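GH127 beta-L-arabinofuranoside (PDB 4QK0) probably hydrolyses terminal beta-L-arabinofuranosyl residues from arabinose-containing oligosaccharides, as a beta-L-arabinofuranosidase of glycoside hydrolase family 127. Local coordinates at residues A[384-389]-A[638-644]; A[22-26]-A[364-369]; A[264-268]-A[333-339]. One frame throughout, in Å; residues are numbered along the deposited sequence.

In the fold
Interactions 2 and 3 lie in the helical catalytic domain, with interaction 3 nested inside the loop that interaction 2 closes. Their centres are about 17 Å apart, yet they touch: Thr368 CG2 packs 3.7 Å from Ser337 C, so segment 364-369 rests on helix 334-350. Interaction 1 stands apart, centre to centre about 20 Å from interaction 2 and about 21 Å from interaction 3; here a short strand joins the C-terminal beta region beside the second subunit. Cys335 can form a disulfide with Cys412, although not in this crystal. Glu333 and Cys335 of interaction 3 probably match part of the glutamate-cysteine zinc site of GH127 relatives, which would put it beside the active site.

Interaction 1: A[384-389]-A[638-644]; sequences PLEVWP and EGEMVVW
Val387 O accepts two hydrogen bonds, from Met641 N (3.1 Å) and from a water, and a CA-H...O contact from Glu640 CA at 3.2 Å. The same water donates to Glu640 OE1. Val387 N gives Met641 O a nearly straight bond of 2.8 Å (169°), so Val387 and Met641 make a hydrogen-bonded antiparallel pair. Glu386 and Val642 form the adjoining non-hydrogen-bonded pair, their side chains lying alongside, CG to CG1. The short strand 386-387, from the catalytic region, is added to strand 641-647 of the C-terminal beta region. Beyond the strand pair, Leu385 O takes Val643 N at 3.1 Å and a water that in turn accepts from Trp644 N.

On the face carrying Val387, Met641, a selenomethionine, bends at chi2 (-87°) and again at chi3, which folds its CE back to within 3.4 Å of Pro384 O. Leu385 CD2 meets the Trp644 ring at its edge, 3.9 Å from NE1. At the far end, the Pro389 ring crosses the Glu640 side chain, CD 3.8 Å from CG. The Glu640 carboxylate, held by Asn569 N and Leu570 N, reaches Arg544 of the second subunit in a salt bridge; that arginine makes a cation-pi contact with the Trp388 ring.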
loop_
_atom_site.group_PDB
_atom_site.type_symbol
_atom_site.label_atom_id
_atom_site.label_comp_id
_atom_site.label_asym_id
_atom_site.label_seq_id
_atom_site.Cartn_x
_atom_site.Cartn_y
_atom_site.Cartn_z
ATOM N N PRO A 384 3.199 5.119 12.389
ATOM C CA PRO A 384 3.453 5.571 11.028
ATOM C C PRO A 384 4.296 6.815 11.031
ATOM O O PRO A 384 4.409 7.481 12.043
ATOM C CB PRO A 384 2.052 5.846 10.515
ATOM C CG PRO A 384 1.323 6.315 11.732
ATOM C CD PRO A 384 1.857 5.491 12.859
ATOM N N LEU A 385 4.929 7.107 9.900
ATOM C CA LEU A 385 5.670 8.340 9.736
ATOM C C LEU A 385 4.958 9.353 8.887
ATOM O O LEU A 385 5.442 10.493 8.678
ATOM C CB LEU A 385 7.059 8.051 9.152
ATOM C CG LEU A 385 8.042 7.530 10.200
ATOM C CD1 LEU A 385 7.777 6.063 10.541
ATOM C CD2 LEU A 385 9.416 7.733 9.597
ATOM N N GLU A 386 3.780 8.971 8.420
ATOM C CA GLU A 386 2.950 9.876 7.602
ATOM C C GLU A 386 1.509 9.452 7.718
ATOM O O GLU A 386 1.175 8.292 7.508
ATOM C CB GLU A 386 3.374 9.845 6.159
ATOM C CG GLU A 386 2.453 10.631 5.227
ATOM C CD GLU A 386 3.015 10.702 3.820
ATOM O OE1 GLU A 386 4.056 11.318 3.649
ATOM O OE2 GLU A 386 2.458 10.070 2.893
ATOM N N VAL A 387 0.654 10.399 8.066
ATOM C CA VAL A 387 -0.762 10.122 8.216
ATOM C C VAL A 387 -1.608 11.154 7.472
ATOM O O VAL A 387 -1.439 12.343 7.648
ATOM C CB VAL A 387 -1.168 10.109 9.691
ATOM C CG1 VAL A 387 -2.645 9.889 9.839
ATOM C CG2 VAL A 387 -0.488 8.955 10.393
ATOM N N TRP A 388 -2.482 10.626 6.616
ATOM C CA TRP A 388 -3.627 11.350 6.015
ATOM C C TRP A 388 -4.871 10.548 6.487
ATOM O O TRP A 388 -5.128 9.502 5.956
ATOM C CB TRP A 388 -3.477 11.376 4.481
ATOM C CG TRP A 388 -4.593 12.072 3.699
ATOM C CD1 TRP A 388 -5.518 12.935 4.184
ATOM C CD2 TRP A 388 -4.871 11.934 2.290
ATOM N NE1 TRP A 388 -6.342 13.344 3.173
ATOM C CE2 TRP A 388 -5.966 12.746 2.003
ATOM C CE3 TRP A 388 -4.293 11.201 1.258
ATOM C CZ2 TRP A 388 -6.503 12.847 0.713
ATOM C CZ3 TRP A 388 -4.817 11.295 -0.027
ATOM C CH2 TRP A 388 -5.900 12.109 -0.290
ATOM N N PRO A 389 -5.610 11.027 7.511
ATOM C CA PRO A 389 -6.639 10.173 8.127
ATOM C C PRO A 389 -7.655 9.582 7.210
ATOM O O PRO A 389 -7.997 8.426 7.375
ATOM C CB PRO A 389 -7.324 11.090 9.109
ATOM C CG PRO A 389 -6.222 12.015 9.516
ATOM C CD PRO A 389 -5.474 12.300 8.242
ATOM N N GLU A 638 -7.213 14.035 16.317
ATOM C CA GLU A 638 -7.002 13.457 15.008
ATOM C C GLU A 638 -6.589 14.521 13.994
ATOM O O GLU A 638 -7.063 15.653 14.017
ATOM C CB GLU A 638 -8.267 12.747 14.550
ATOM C CG GLU A 638 -8.069 11.873 13.323
ATOM C CD GLU A 638 -9.178 10.838 13.120
ATOM O OE1 GLU A 638 -9.689 10.269 14.092
ATOM O OE2 GLU A 638 -9.574 10.618 11.969
ATOM N N GLY A 639 -5.630 14.172 13.152
ATOM C CA GLY A 639 -5.182 15.076 12.116
ATOM C C GLY A 639 -4.018 14.509 11.334
ATOM O O GLY A 639 -3.451 13.459 11.692
ATOM N N GLU A 640 -3.692 15.170 10.234
ATOM C CA GLU A 640 -2.533 14.809 9.458
ATOM C C GLU A 640 -1.253 14.945 10.300
ATOM O O GLU A 640 -1.165 15.814 11.195
ATOM C CB GLU A 640 -2.442 15.694 8.202
ATOM C CG GLU A 640 -3.553 15.416 7.201
ATOM C CD GLU A 640 -3.316 16.086 5.844
ATOM O OE1 GLU A 640 -2.157 16.160 5.349
ATOM O OE2 GLU A 640 -4.299 16.598 5.296
HETATM N N MSE A 641 -0.246 14.146 9.913
HETATM C CA MSE A 641 1.130 14.228 10.475
HETATM C C MSE A 641 2.121 13.759 9.456
HETATM O O MSE A 641 1.839 12.836 8.735
HETATM C CB MSE A 641 1.187 13.376 11.745
HETATM C CG MSE A 641 2.543 13.440 12.442
HETATM SE SE MSE A 641 3.761 12.062 11.665
HETATM C CE MSE A 641 2.960 10.500 12.344
ATOM N N VAL A 642 3.256 14.446 9.336
ATOM C CA VAL A 642 4.365 13.956 8.561
ATOM C C VAL A 642 5.656 14.202 9.255
ATOM O O VAL A 642 5.802 15.192 9.917
ATOM C CB VAL A 642 4.508 14.587 7.151
ATOM C CG1 VAL A 642 3.360 14.172 6.269
ATOM C CG2 VAL A 642 4.548 16.091 7.199
ATOM N N VAL A 643 6.612 13.297 9.006
ATOM C CA VAL A 643 7.998 13.448 9.429
ATOM C C VAL A 643 8.825 13.918 8.251
ATOM O O VAL A 643 9.551 14.909 8.347
ATOM C CB VAL A 643 8.597 12.114 9.943
ATOM C CG1 VAL A 643 10.119 12.189 10.142
ATOM C CG2 VAL A 643 7.943 11.728 11.245
ATOM N N TRP A 644 8.717 13.206 7.131
ATOM C CA TRP A 644 9.504 13.555 6.004
ATOM C C TRP A 644 8.753 14.613 5.204
ATOM O O TRP A 644 7.734 14.332 4.577
ATOM C CB TRP A 644 9.815 12.312 5.176
ATOM C CG TRP A 644 10.769 11.451 5.863
ATOM C CD1 TRP A 644 10.495 10.365 6.646
ATOM C CD2 TRP A 644 12.183 11.575 5.826
ATOM N NE1 TRP A 644 11.641 9.845 7.129
ATOM C CE2 TRP A 644 12.702 10.554 6.614
ATOM C CE3 TRP A 644 13.063 12.452 5.190
ATOM C CZ2 TRP A 644 14.069 10.377 6.805
ATOM C CZ3 TRP A 644 14.407 12.265 5.350
ATOM C CH2 TRP A 644 14.904 11.240 6.188
HETATM O O HOH W 1 7.135 11.094 6.764
HETATM O O HOH W 2 -0.271 13.990 6.174
#

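Interaction 2: A[22-26]-A[364-369]; sequences FWKRY and LYNGTI
Trp23 engages Tyr365 in two ways at once. Its indole NE1 donates to Tyr365 OH at 3.1 Å, almost perfectly straight (177°) and in the indole plane, while the benzo edge of the same indole is turned toward the face of the phenol ring. CZ2 lies above that face, displaced toward its rim, and the planes stand at 69°, an edge-to-face (T-shaped) pair. Farther round the indole, CH2 comes edge-on to Leu364 O at 3.4 Å. Bond and ring contact together should fix the rotation of both side chains.

Phe22 completes the aromatic cluster. Its CE2 approaches Tyr365 CD2 at 3.8 Å, the two planes near parallel but slid so far that the rings barely overlap, and its CD2 sits over a face of Trp23.

In the fold, the first turn of helix 22-42, where the Asp20 carboxylate accepts from Trp23 N and Lys24 N, is here brought against residues 364-369, which lead out of helix 354-365, inside the helical GH127 catalytic domain of the six-hairpin clan. Leu364 also packs on Leu420 of helix 413-422.

Farther along, Ile369 wedges into the aromatic side of helix 22-42. CG1 takes the position between backbone N and carbonyl carbon (chi1 46°), which carries CD1 to the edge of Phe22, 3.9 Å from CZ, and to 3.7 Å from Tyr26 OH. CG2 meets Trp23 CZ3 and also makes a CH-pi contact over one face of Tyr26, 4.3 Å from the ring centroid. The opposite face of Tyr26 carries Arg25 NH2, whose partner nitrogen NH1 is bonded to Leu374 O. A water in the plane of the Tyr26 ring lies within hydrogen-bonding distance of its OH and of Ile369 O.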
loop_
_atom_site.group_PDB
_atom_site.type_symbol
_atom_site.label_atom_id
_atom_site.label_comp_id
_atom_site.label_asym_id
_atom_site.label_seq_id
_atom_site.Cartn_x
_atom_site.Cartn_y
_atom_site.Cartn_z
ATOM N N PHE A 22 12.059 14.013 32.465
ATOM C CA PHE A 22 11.542 13.327 31.318
ATOM C C PHE A 22 11.144 11.874 31.601
ATOM O O PHE A 22 9.972 11.517 31.435
ATOM C CB PHE A 22 12.580 13.440 30.169
ATOM C CG PHE A 22 12.064 12.986 28.850
ATOM C CD1 PHE A 22 11.284 13.833 28.067
ATOM C CD2 PHE A 22 12.290 11.688 28.417
ATOM C CE1 PHE A 22 10.794 13.397 26.850
ATOM C CE2 PHE A 22 11.795 11.258 27.202
ATOM C CZ PHE A 22 11.039 12.110 26.421
ATOM N N TRP A 23 12.095 11.014 32.008
ATOM C CA TRP A 23 11.751 9.605 32.269
ATOM C C TRP A 23 10.980 9.403 33.554
ATOM O O TRP A 23 10.134 8.522 33.645
ATOM C CB TRP A 23 12.964 8.702 32.222
ATOM C CG TRP A 23 13.520 8.653 30.868
ATOM C CD1 TRP A 23 14.665 9.245 30.430
ATOM C CD2 TRP A 23 12.938 8.020 29.737
ATOM N NE1 TRP A 23 14.840 9.013 29.111
ATOM C CE2 TRP A 23 13.807 8.239 28.656
ATOM C CE3 TRP A 23 11.778 7.288 29.543
ATOM C CZ2 TRP A 23 13.542 7.773 27.371
ATOM C CZ3 TRP A 23 11.508 6.802 28.258
ATOM C CH2 TRP A 23 12.380 7.055 27.188
ATOM N N LYS A 24 11.197 10.266 34.521
ATOM C CA LYS A 24 10.480 10.136 35.779
ATOM C C LYS A 24 8.999 10.302 35.567
ATOM O O LYS A 24 8.188 9.511 36.099
ATOM C CB LYS A 24 10.958 11.169 36.801
ATOM C CG LYS A 24 10.562 10.811 38.241
ATOM C CD LYS A 24 11.127 11.799 39.261
ATOM C CE LYS A 24 10.330 13.113 39.277
ATOM N NZ LYS A 24 8.971 12.962 39.893
ATOM N N ARG A 25 8.621 11.290 34.769
ATOM C CA ARG A 25 7.207 11.457 34.404
ATOM C C ARG A 25 6.620 10.181 33.769
ATOM O O ARG A 25 5.509 9.746 34.121
ATOM C CB ARG A 25 7.025 12.684 33.498
ATOM C CG ARG A 25 5.582 13.207 33.434
ATOM C CD ARG A 25 5.367 14.099 32.220
ATOM N NE ARG A 25 5.440 13.322 31.003
ATOM C CZ ARG A 25 4.450 12.592 30.506
ATOM N NH1 ARG A 25 3.268 12.502 31.120
ATOM N NH2 ARG A 25 4.628 11.968 29.346
ATOM N N TYR A 26 7.366 9.524 32.882
ATOM C CA TYR A 26 6.854 8.300 32.220
ATOM C C TYR A 26 6.704 7.146 33.185
ATOM O O TYR A 26 5.731 6.365 33.139
ATOM C CB TYR A 26 7.765 7.885 31.051
ATOM C CG TYR A 26 7.513 8.630 29.740
ATOM C CD1 TYR A 26 6.375 8.374 28.997
ATOM C CD2 TYR A 26 8.425 9.517 29.230
ATOM C CE1 TYR A 26 6.121 9.027 27.804
ATOM C CE2 TYR A 26 8.195 10.153 28.016
ATOM C CZ TYR A 26 7.004 9.884 27.311
ATOM O OH TYR A 26 6.737 10.517 26.141
ATOM N N LEU A 364 14.397 4.884 21.844
ATOM C CA LEU A 364 13.879 5.301 23.117
ATOM C C LEU A 364 13.157 6.628 23.113
ATOM O O LEU A 364 12.148 6.792 23.841
ATOM C CB LEU A 364 15.003 5.370 24.163
ATOM C CG LEU A 364 15.437 4.050 24.809
ATOM C CD1 LEU A 364 16.652 4.336 25.715
ATOM C CD2 LEU A 364 14.340 3.409 25.646
ATOM N N TYR A 365 13.676 7.591 22.377
ATOM C CA TYR A 365 13.128 8.936 22.392
ATOM C C TYR A 365 12.161 9.192 21.205
ATOM O O TYR A 365 11.696 10.350 21.009
ATOM C CB TYR A 365 14.241 10.019 22.422
ATOM C CG TYR A 365 15.022 10.093 23.746
ATOM C CD1 TYR A 365 16.076 9.245 23.981
ATOM C CD2 TYR A 365 14.644 10.947 24.767
ATOM C CE1 TYR A 365 16.782 9.283 25.172
ATOM C CE2 TYR A 365 15.340 11.004 25.968
ATOM C CZ TYR A 365 16.412 10.155 26.170
ATOM O OH TYR A 365 17.147 10.133 27.343
ATOM N N ASN A 366 11.855 8.155 20.432
ATOM C CA ASN A 366 11.037 8.328 19.215
ATOM C C ASN A 366 10.066 7.220 19.054
ATOM O O ASN A 366 8.994 7.279 19.616
ATOM C CB ASN A 366 11.918 8.498 17.999
ATOM C CG ASN A 366 12.812 9.736 18.118
ATOM O OD1 ASN A 366 12.379 10.863 17.853
ATOM N ND2 ASN A 366 14.088 9.526 18.464
ATOM N N GLY A 367 10.431 6.142 18.416
ATOM C CA GLY A 367 9.454 5.118 18.055
ATOM C C GLY A 367 8.954 4.144 19.084
ATOM O O GLY A 367 8.205 3.204 18.729
ATOM N N THR A 368 9.420 4.264 20.323
ATOM C CA THR A 368 8.880 3.429 21.401
ATOM C C THR A 368 7.795 4.269 22.077
ATOM O O THR A 368 6.658 3.875 22.105
ATOM C CB THR A 368 9.919 3.011 22.484
ATOM O OG1 THR A 368 10.617 4.179 22.944
ATOM C CG2 THR A 368 10.907 2.017 21.923
ATOM N N ILE A 369 8.192 5.368 22.700
ATOM C CA ILE A 369 7.284 6.159 23.445
ATOM C C ILE A 369 6.193 6.805 22.538
ATOM O O ILE A 369 5.164 7.238 23.045
ATOM C CB ILE A 369 8.019 7.232 24.291
ATOM C CG1 ILE A 369 9.049 7.943 23.514
ATOM C CG2 ILE A 369 8.699 6.586 25.502
ATOM C CD1 ILE A 369 9.568 9.195 24.209
HETATM O O HOH W 3 4.722 9.485 24.801
#

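Interaction 3: A[264-268]-A[333-339]; sequences GHAVR and ETCASIA
The first turns of helices 266-283 and 334-350 come so close that Val267 CA and Ala336 CA are only 4.7 Å apart. Alanines at the interface help to allow this: Ala266 CB faces Ala336 CB at 4.1 Å, two methyls with no longer side chain between them. Val267 does most of the touching. Its CG2, placed anti to the carbonyl carbon, presses against the start of the second helix, 3.7 Å from Ala336 N and 3.9 Å from Cys335 CB, while CG1, anti to the backbone N (chi1 -174°), makes a looser contact with Ala339 CB.

Glu333 stands at the N-cap of helix 334-350, and its O accepts from both Ala336 N and Ser337 N. Extended beyond CG, its side chain runs across Val267 at about a right angle and lays OE2 3.7 Å from CG2. All seven residues that touch are buried, and the two helices belong to the helical core of the GH127 catalytic domain. Farther along, Ala339 packs on Leu270 and Tyr271 of helix 266-283.

Cys335 forms a disulfide with Cys412 in another crystal of this protein but not in this one. Characterised GH127 relatives have a zinc site of one glutamate and three cysteines, one of them the nucleophile; Glu333 and Cys335, in the sequence Glu-Thr-Cys, probably correspond to part of it.

His265 caps the other helix: ND1 accepts a weak bond of 3.3 Å from Arg268 N, straight (174°) and in the ring plane. Arg268 NH1 lies over the centre of one imidazole face, 3.2 Å above it. NE2 of His265 is hydrogen-bonded to Glu317, and the Glu333 carboxylate, its plane 88° from that of the ring, brings OE2 no nearer to NE2 than 4.2 Å.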
loop_
_atom_site.group_PDB
_atom_site.type_symbol
_atom_site.label_atom_id
_atom_site.label_comp_id
_atom_site.label_asym_id
_atom_site.label_seq_id
_atom_site.Cartn_x
_atom_site.Cartn_y
_atom_site.Cartn_z
ATOM N N GLY A 264 11.239 -11.331 7.524
ATOM C CA GLY A 264 10.146 -11.853 8.286
ATOM C C GLY A 264 9.631 -10.906 9.331
ATOM O O GLY A 264 9.863 -9.719 9.288
ATOM N N HIS A 265 8.902 -11.483 10.275
ATOM C CA HIS A 265 8.267 -10.732 11.359
ATOM C C HIS A 265 9.329 -10.041 12.199
ATOM O O HIS A 265 10.279 -10.696 12.654
ATOM C CB HIS A 265 7.474 -11.746 12.209
ATOM C CG HIS A 265 6.584 -11.119 13.210
ATOM N ND1 HIS A 265 7.035 -10.691 14.437
ATOM C CD2 HIS A 265 5.262 -10.822 13.168
ATOM C CE1 HIS A 265 6.035 -10.133 15.095
ATOM N NE2 HIS A 265 4.952 -10.195 14.341
ATOM N N ALA A 266 9.158 -8.739 12.442
ATOM C CA ALA A 266 10.192 -7.943 12.996
ATOM C C ALA A 266 10.480 -8.212 14.461
ATOM O O ALA A 266 11.643 -8.214 14.832
ATOM C CB ALA A 266 9.935 -6.478 12.802
ATOM N N VAL A 267 9.447 -8.406 15.291
ATOM C CA VAL A 267 9.677 -8.667 16.698
ATOM C C VAL A 267 10.366 -10.020 16.873
ATOM O O VAL A 267 11.330 -10.144 17.626
ATOM C CB VAL A 267 8.376 -8.667 17.513
ATOM C CG1 VAL A 267 8.692 -8.807 18.974
ATOM C CG2 VAL A 267 7.588 -7.354 17.314
ATOM N N ARG A 268 9.883 -11.017 16.170
ATOM C CA ARG A 268 10.479 -12.328 16.163
ATOM C C ARG A 268 11.971 -12.215 15.824
ATOM O O ARG A 268 12.845 -12.767 16.535
ATOM C CB ARG A 268 9.815 -13.234 15.154
ATOM C CG ARG A 268 8.509 -13.831 15.618
ATOM C CD ARG A 268 7.865 -14.722 14.534
ATOM N NE ARG A 268 6.692 -15.438 15.007
ATOM C CZ ARG A 268 5.507 -14.881 15.249
ATOM N NH1 ARG A 268 5.317 -13.603 15.036
ATOM N NH2 ARG A 268 4.531 -15.609 15.756
ATOM N N GLU A 333 5.868 -1.412 14.417
ATOM C CA GLU A 333 5.162 -1.843 15.628
ATOM C C GLU A 333 5.927 -1.404 16.880
ATOM O O GLU A 333 7.171 -1.442 16.925
ATOM C CB GLU A 333 5.077 -3.345 15.588
ATOM C CG GLU A 333 4.241 -4.008 16.612
ATOM C CD GLU A 333 4.234 -5.543 16.480
ATOM O OE1 GLU A 333 3.811 -6.119 17.470
ATOM O OE2 GLU A 333 4.576 -6.183 15.447
ATOM N N THR A 334 5.177 -0.932 17.856
ATOM C CA THR A 334 5.720 -0.509 19.121
ATOM C C THR A 334 6.644 -1.597 19.696
ATOM O O THR A 334 7.766 -1.297 20.048
ATOM C CB THR A 334 4.569 -0.160 20.117
ATOM O OG1 THR A 334 3.733 0.868 19.557
ATOM C CG2 THR A 334 5.139 0.356 21.410
ATOM N N CYS A 335 6.169 -2.831 19.718
ATOM C CA CYS A 335 6.919 -3.945 20.249
ATOM C C CYS A 335 8.252 -4.192 19.510
ATOM O O CYS A 335 9.213 -4.646 20.111
ATOM C CB CYS A 335 6.079 -5.211 20.247
ATOM S SG CYS A 335 4.906 -5.196 21.586
ATOM N N ALA A 336 8.322 -3.846 18.227
ATOM C CA ALA A 336 9.543 -4.083 17.471
ATOM C C ALA A 336 10.579 -3.064 17.862
ATOM O O ALA A 336 11.759 -3.370 17.856
ATOM C CB ALA A 336 9.295 -4.014 15.979
ATOM N N SER A 337 10.146 -1.841 18.148
ATOM C CA SER A 337 11.069 -0.803 18.533
ATOM C C SER A 337 11.601 -1.058 19.966
ATOM O O SER A 337 12.786 -0.846 20.231
ATOM C CB SER A 337 10.436 0.566 18.423
ATOM O OG SER A 337 10.495 0.991 17.079
ATOM N N ILE A 338 10.739 -1.578 20.844
ATOM C CA ILE A 338 11.150 -2.034 22.139
ATOM C C ILE A 338 12.163 -3.148 21.957
ATOM O O ILE A 338 13.208 -3.190 22.613
ATOM C CB ILE A 338 9.935 -2.525 22.934
ATOM C CG1 ILE A 338 8.992 -1.364 23.251
ATOM C CG2 ILE A 338 10.363 -3.253 24.189
ATOM C CD1 ILE A 338 7.666 -1.835 23.834
ATOM N N ALA A 339 11.867 -4.102 21.076
ATOM C CA ALA A 339 12.800 -5.229 20.865
ATOM C C ALA A 339 14.154 -4.734 20.331
ATOM O O ALA A 339 15.201 -5.290 20.656
ATOM C CB ALA A 339 12.224 -6.216 19.893
#